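Local coordinates for protein ribonuclease T2 (PDB 3T0O) that cleaves single-stranded RNA, preferentially between purine and uridine residues, leaving purine 2',3'-cyclic phosphate ends and supplying fragments for innate immune sensing, at residues 10-23 with 171-184. Sequence-based numbering, arbitrary orientation. Where two conformers were deposited one is given.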
# COMPACT_ATOMS: atom_id res chain seq x y z
N TRP A 10 -6.24 -16.03 10.16
CA TRP A 10 -6.59 -14.60 9.79
C TRP A 10 -8.05 -14.38 9.29
O TRP A 10 -8.72 -15.31 8.87
CB TRP A 10 -5.57 -14.03 8.82
CG TRP A 10 -5.49 -14.70 7.48
CD1 TRP A 10 -4.76 -15.84 7.16
CD2 TRP A 10 -6.16 -14.31 6.32
NE1 TRP A 10 -4.91 -16.11 5.82
CE2 TRP A 10 -5.78 -15.21 5.28
CE3 TRP A 10 -7.03 -13.26 6.02
CZ2 TRP A 10 -6.24 -15.09 3.97
CZ3 TRP A 10 -7.52 -13.15 4.69
CH2 TRP A 10 -7.09 -14.05 3.68
N LYS A 11 -8.56 -13.16 9.40
CA LYS A 11 -9.96 -12.95 9.10
C LYS A 11 -10.24 -11.98 7.98
O LYS A 11 -11.26 -12.09 7.32
CB LYS A 11 -10.77 -12.53 10.33
CG LYS A 11 -11.06 -13.71 11.27
CD LYS A 11 -10.84 -13.26 12.69
CE LYS A 11 -11.35 -14.27 13.72
NZ LYS A 11 -12.67 -13.85 14.28
N LYS A 12 -9.36 -11.03 7.78
CA LYS A 12 -9.54 -10.07 6.69
C LYS A 12 -8.22 -9.74 6.04
O LYS A 12 -7.12 -9.95 6.59
CB LYS A 12 -10.20 -8.76 7.20
CG LYS A 12 -9.24 -7.99 8.05
CD LYS A 12 -9.99 -6.91 8.84
CE LYS A 12 -9.01 -6.17 9.72
NZ LYS A 12 -9.00 -6.83 11.04
N LEU A 13 -8.32 -9.12 4.88
CA LEU A 13 -7.16 -8.65 4.18
C LEU A 13 -7.03 -7.14 4.36
O LEU A 13 -8.03 -6.48 4.54
CB LEU A 13 -7.32 -8.97 2.68
CG LEU A 13 -7.20 -10.46 2.41
CD1 LEU A 13 -7.84 -10.76 1.04
CD2 LEU A 13 -5.68 -10.84 2.47
N ILE A 14 -5.80 -6.63 4.25
CA ILE A 14 -5.61 -5.17 4.29
C ILE A 14 -4.87 -4.76 3.03
O ILE A 14 -3.75 -5.26 2.79
CB ILE A 14 -4.82 -4.79 5.53
CG1 ILE A 14 -5.46 -5.28 6.80
CG2 ILE A 14 -4.73 -3.21 5.62
CD1 ILE A 14 -4.47 -5.22 8.02
N MET A 15 -5.50 -3.93 2.18
CA MET A 15 -4.80 -3.42 1.00
C MET A 15 -4.07 -2.17 1.48
O MET A 15 -4.69 -1.22 1.93
CB MET A 15 -5.76 -3.06 -0.12
CG MET A 15 -5.08 -2.24 -1.22
SD MET A 15 -3.71 -3.10 -2.09
CE MET A 15 -3.42 -2.08 -3.51
N VAL A 16 -2.74 -2.16 1.38
CA VAL A 16 -1.91 -1.13 1.98
C VAL A 16 -1.26 -0.39 0.84
O VAL A 16 -0.58 -1.00 -0.02
CB VAL A 16 -0.82 -1.81 2.80
CG1 VAL A 16 0.03 -0.69 3.47
CG2 VAL A 16 -1.52 -2.71 3.84
N GLN A 17 -1.45 0.94 0.76
CA GLN A 17 -0.86 1.75 -0.29
C GLN A 17 -0.09 2.88 0.41
O GLN A 17 -0.48 3.30 1.49
CB GLN A 17 -1.97 2.35 -1.15
CG GLN A 17 -2.69 1.26 -1.93
CD GLN A 17 -3.85 1.79 -2.72
OE1 GLN A 17 -5.02 1.77 -2.24
NE2 GLN A 17 -3.58 2.33 -3.83
N HIS A 18 0.99 3.29 -0.20
CA HIS A 18 1.85 4.30 0.44
C HIS A 18 2.29 5.37 -0.52
O HIS A 18 2.20 5.21 -1.71
CB HIS A 18 2.98 3.66 1.26
CG HIS A 18 3.86 2.73 0.46
ND1 HIS A 18 4.75 1.90 1.12
CD2 HIS A 18 3.96 2.46 -0.86
CE1 HIS A 18 5.43 1.22 0.20
NE2 HIS A 18 4.91 1.48 -0.99
N TRP A 19 2.73 6.49 0.07
CA TRP A 19 3.07 7.68 -0.67
C TRP A 19 4.57 7.75 -0.74
O TRP A 19 5.22 7.97 0.26
CB TRP A 19 2.48 8.88 0.07
CG TRP A 19 2.75 10.16 -0.64
CD1 TRP A 19 3.48 11.27 -0.17
CD2 TRP A 19 2.28 10.53 -1.94
NE1 TRP A 19 3.46 12.27 -1.12
CE2 TRP A 19 2.76 11.84 -2.21
CE3 TRP A 19 1.48 9.89 -2.90
CZ2 TRP A 19 2.48 12.52 -3.41
CZ3 TRP A 19 1.22 10.55 -4.09
CH2 TRP A 19 1.74 11.83 -4.36
N PRO A 20 5.14 7.51 -1.91
CA PRO A 20 6.59 7.40 -2.01
C PRO A 20 7.37 8.56 -1.46
O PRO A 20 8.35 8.39 -0.76
CB PRO A 20 6.83 7.30 -3.53
CG PRO A 20 5.67 6.42 -4.00
CD PRO A 20 4.48 7.08 -3.16
N GLU A 21 6.95 9.77 -1.68
CA GLU A 21 7.76 10.87 -1.15
C GLU A 21 7.86 10.86 0.37
O GLU A 21 8.90 11.29 0.92
CB GLU A 21 7.13 12.17 -1.62
CG GLU A 21 7.78 13.48 -1.04
CD GLU A 21 9.26 13.59 -1.31
OE1 GLU A 21 9.67 13.12 -2.36
OE2 GLU A 21 9.99 14.26 -0.50
N THR A 22 6.80 10.35 1.00
CA THR A 22 6.92 10.18 2.44
C THR A 22 7.75 9.01 2.88
O THR A 22 8.62 9.15 3.79
CB THR A 22 5.57 10.06 3.06
OG1 THR A 22 4.86 11.26 2.78
CG2 THR A 22 5.62 9.88 4.59
N VAL A 23 7.52 7.85 2.30
CA VAL A 23 8.14 6.65 2.80
C VAL A 23 9.56 6.37 2.29
O VAL A 23 10.29 5.56 2.92
CB VAL A 23 7.24 5.41 2.66
CG1 VAL A 23 5.87 5.60 3.44
CG2 VAL A 23 7.01 5.03 1.19
N THR A 171 3.52 13.71 8.58
CA THR A 171 3.47 13.59 7.15
C THR A 171 2.71 12.32 6.76
O THR A 171 3.05 11.24 7.24
CB THR A 171 4.87 13.46 6.65
OG1 THR A 171 5.67 14.54 7.20
CG2 THR A 171 4.83 13.56 5.12
N ILE A 172 1.68 12.45 5.91
CA ILE A 172 0.90 11.24 5.53
C ILE A 172 1.77 10.33 4.72
O ILE A 172 2.43 10.78 3.80
CB ILE A 172 -0.40 11.61 4.84
CG1 ILE A 172 -1.25 10.33 4.63
CG2 ILE A 172 -0.18 12.25 3.42
CD1 ILE A 172 -2.66 10.67 4.04
N GLY A 173 1.68 9.03 5.03
CA GLY A 173 2.54 8.02 4.38
C GLY A 173 1.77 6.84 3.84
O GLY A 173 2.24 6.26 2.89
N GLN A 174 0.66 6.46 4.49
CA GLN A 174 0.11 5.11 4.13
C GLN A 174 -1.38 5.10 4.36
O GLN A 174 -1.83 5.65 5.35
CB GLN A 174 0.88 4.05 4.95
CG GLN A 174 0.43 2.61 4.62
CD GLN A 174 1.57 1.66 5.06
OE1 GLN A 174 2.45 1.41 4.26
NE2 GLN A 174 1.44 1.11 6.22
N ILE A 175 -2.12 4.50 3.43
CA ILE A 175 -3.58 4.41 3.56
C ILE A 175 -3.93 2.97 3.41
O ILE A 175 -3.47 2.29 2.47
CB ILE A 175 -4.21 5.25 2.51
CG1 ILE A 175 -3.94 6.76 2.80
CG2 ILE A 175 -5.72 4.88 2.36
CD1 ILE A 175 -4.46 7.70 1.65
N GLU A 176 -4.66 2.47 4.37
CA GLU A 176 -5.04 1.02 4.44
C GLU A 176 -6.53 0.91 4.29
O GLU A 176 -7.28 1.66 4.90
CB GLU A 176 -4.61 0.37 5.74
CG GLU A 176 -3.08 0.55 5.89
CD GLU A 176 -2.56 -0.16 7.06
OE1 GLU A 176 -3.35 -0.53 7.91
OE2 GLU A 176 -1.33 -0.31 7.15
N LEU A 177 -6.97 -0.04 3.46
CA LEU A 177 -8.42 -0.31 3.27
C LEU A 177 -8.56 -1.81 3.50
O LEU A 177 -7.86 -2.63 2.90
CB LEU A 177 -8.88 0.02 1.85
CG LEU A 177 -8.87 1.55 1.55
CD1 LEU A 177 -8.79 1.81 0.04
CD2 LEU A 177 -10.13 2.13 2.20
N CYS A 178 -9.51 -2.18 4.36
CA CYS A 178 -9.70 -3.60 4.63
C CYS A 178 -10.63 -4.21 3.59
O CYS A 178 -11.52 -3.57 3.05
CB CYS A 178 -10.25 -3.81 6.02
SG CYS A 178 -8.88 -3.48 7.20
N LEU A 179 -10.40 -5.50 3.34
CA LEU A 179 -11.09 -6.23 2.26
C LEU A 179 -11.50 -7.59 2.75
O LEU A 179 -10.82 -8.20 3.58
CB LEU A 179 -10.17 -6.41 1.02
CG LEU A 179 -9.64 -5.13 0.41
CD1 LEU A 179 -8.61 -5.52 -0.67
CD2 LEU A 179 -10.74 -4.32 -0.21
N THR A 180 -12.62 -8.08 2.25
CA THR A 180 -13.10 -9.38 2.75
C THR A 180 -12.19 -10.50 2.31
O THR A 180 -11.54 -10.43 1.29
CB THR A 180 -14.52 -9.69 2.29
OG1 THR A 180 -14.53 -9.79 0.84
CG2 THR A 180 -15.48 -8.58 2.82
N LYS A 181 -12.16 -11.57 3.09
CA LYS A 181 -11.20 -12.61 2.85
C LYS A 181 -11.45 -13.32 1.53
O LYS A 181 -10.55 -13.48 0.70
CB LYS A 181 -11.33 -13.58 4.03
CG LYS A 181 -10.59 -14.86 3.92
CD LYS A 181 -10.44 -15.36 5.39
CE LYS A 181 -9.30 -16.27 5.61
NZ LYS A 181 -9.48 -17.07 6.85
N GLN A 182 -12.70 -13.70 1.30
CA GLN A 182 -12.97 -14.51 0.12
C GLN A 182 -12.97 -13.79 -1.21
O GLN A 182 -12.25 -14.25 -2.12
CB GLN A 182 -14.22 -15.37 0.31
CG GLN A 182 -14.02 -16.40 1.40
CD GLN A 182 -12.83 -17.35 1.15
OE1 GLN A 182 -12.53 -17.75 0.01
NE2 GLN A 182 -12.17 -17.74 2.24
N ASP A 183 -13.65 -12.62 -1.29
CA ASP A 183 -13.85 -11.91 -2.57
C ASP A 183 -13.17 -10.52 -2.61
O ASP A 183 -13.32 -9.77 -3.58
CB ASP A 183 -15.36 -11.70 -2.81
CG ASP A 183 -16.18 -12.93 -2.48
OD1 ASP A 183 -15.75 -14.04 -2.88
OD2 ASP A 183 -17.25 -12.81 -1.83
N GLN A 184 -12.47 -10.18 -1.53
CA GLN A 184 -11.75 -8.91 -1.35
C GLN A 184 -12.63 -7.74 -1.64
O GLN A 184 -12.23 -6.83 -2.41
CB GLN A 184 -10.49 -8.86 -2.25
CG GLN A 184 -9.56 -10.02 -2.00
CD GLN A 184 -10.04 -11.28 -2.71
OE1 GLN A 184 -10.30 -11.26 -3.91
NE2 GLN A 184 -10.11 -12.39 -1.98
O HOH W 1 -7.29 -18.24 7.94
O HOH W 2 -13.20 -10.79 5.83
O HOH W 3 5.12 2.20 3.81
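K181 lies across one face of the W10 indole. Its CB packs on K11 O, CG and CD reach the CZ3 side of the ring (CG also CH2), and CE sits over the six-membered ring, 3.4 Å from its centroid. NZ runs on past the ring, 4.5 Å from that centroid in a cation-pi contact, donates to W10 O at 2.8 Å and also holds a water. CG anti to the backbone N (chi1 171°) and an extended chain beyond let one lysine span both ring and carbonyl. Strands 12-18 and 171-180 run antiparallel through the central sheet of the RNase T2 fold, with hydrogen-bonded pairs L13-L179, M15-L177 and Q17-I175. I14, V16 and H18 share one face with C178, E176 and Q174; V16 CG1 presses on the Q174 amide, 3.2 Å from CD. Q174 OE1 is hydrogen-bonded to ND1 of H41, a predicted active-site residue, and accepts from a water 2.7 Å from H18 ND1, while NE2 binds Q159 at a classic beta bulge of G173 and Q174. T22 OG1 donates to I172 O at 2.7 Å, tying helix 20-23 to strand 171-180. Gripped at both ends of its amide, Q174 is held in a fixed rotation, consistent with a second-shell role orienting the H41 imidazole.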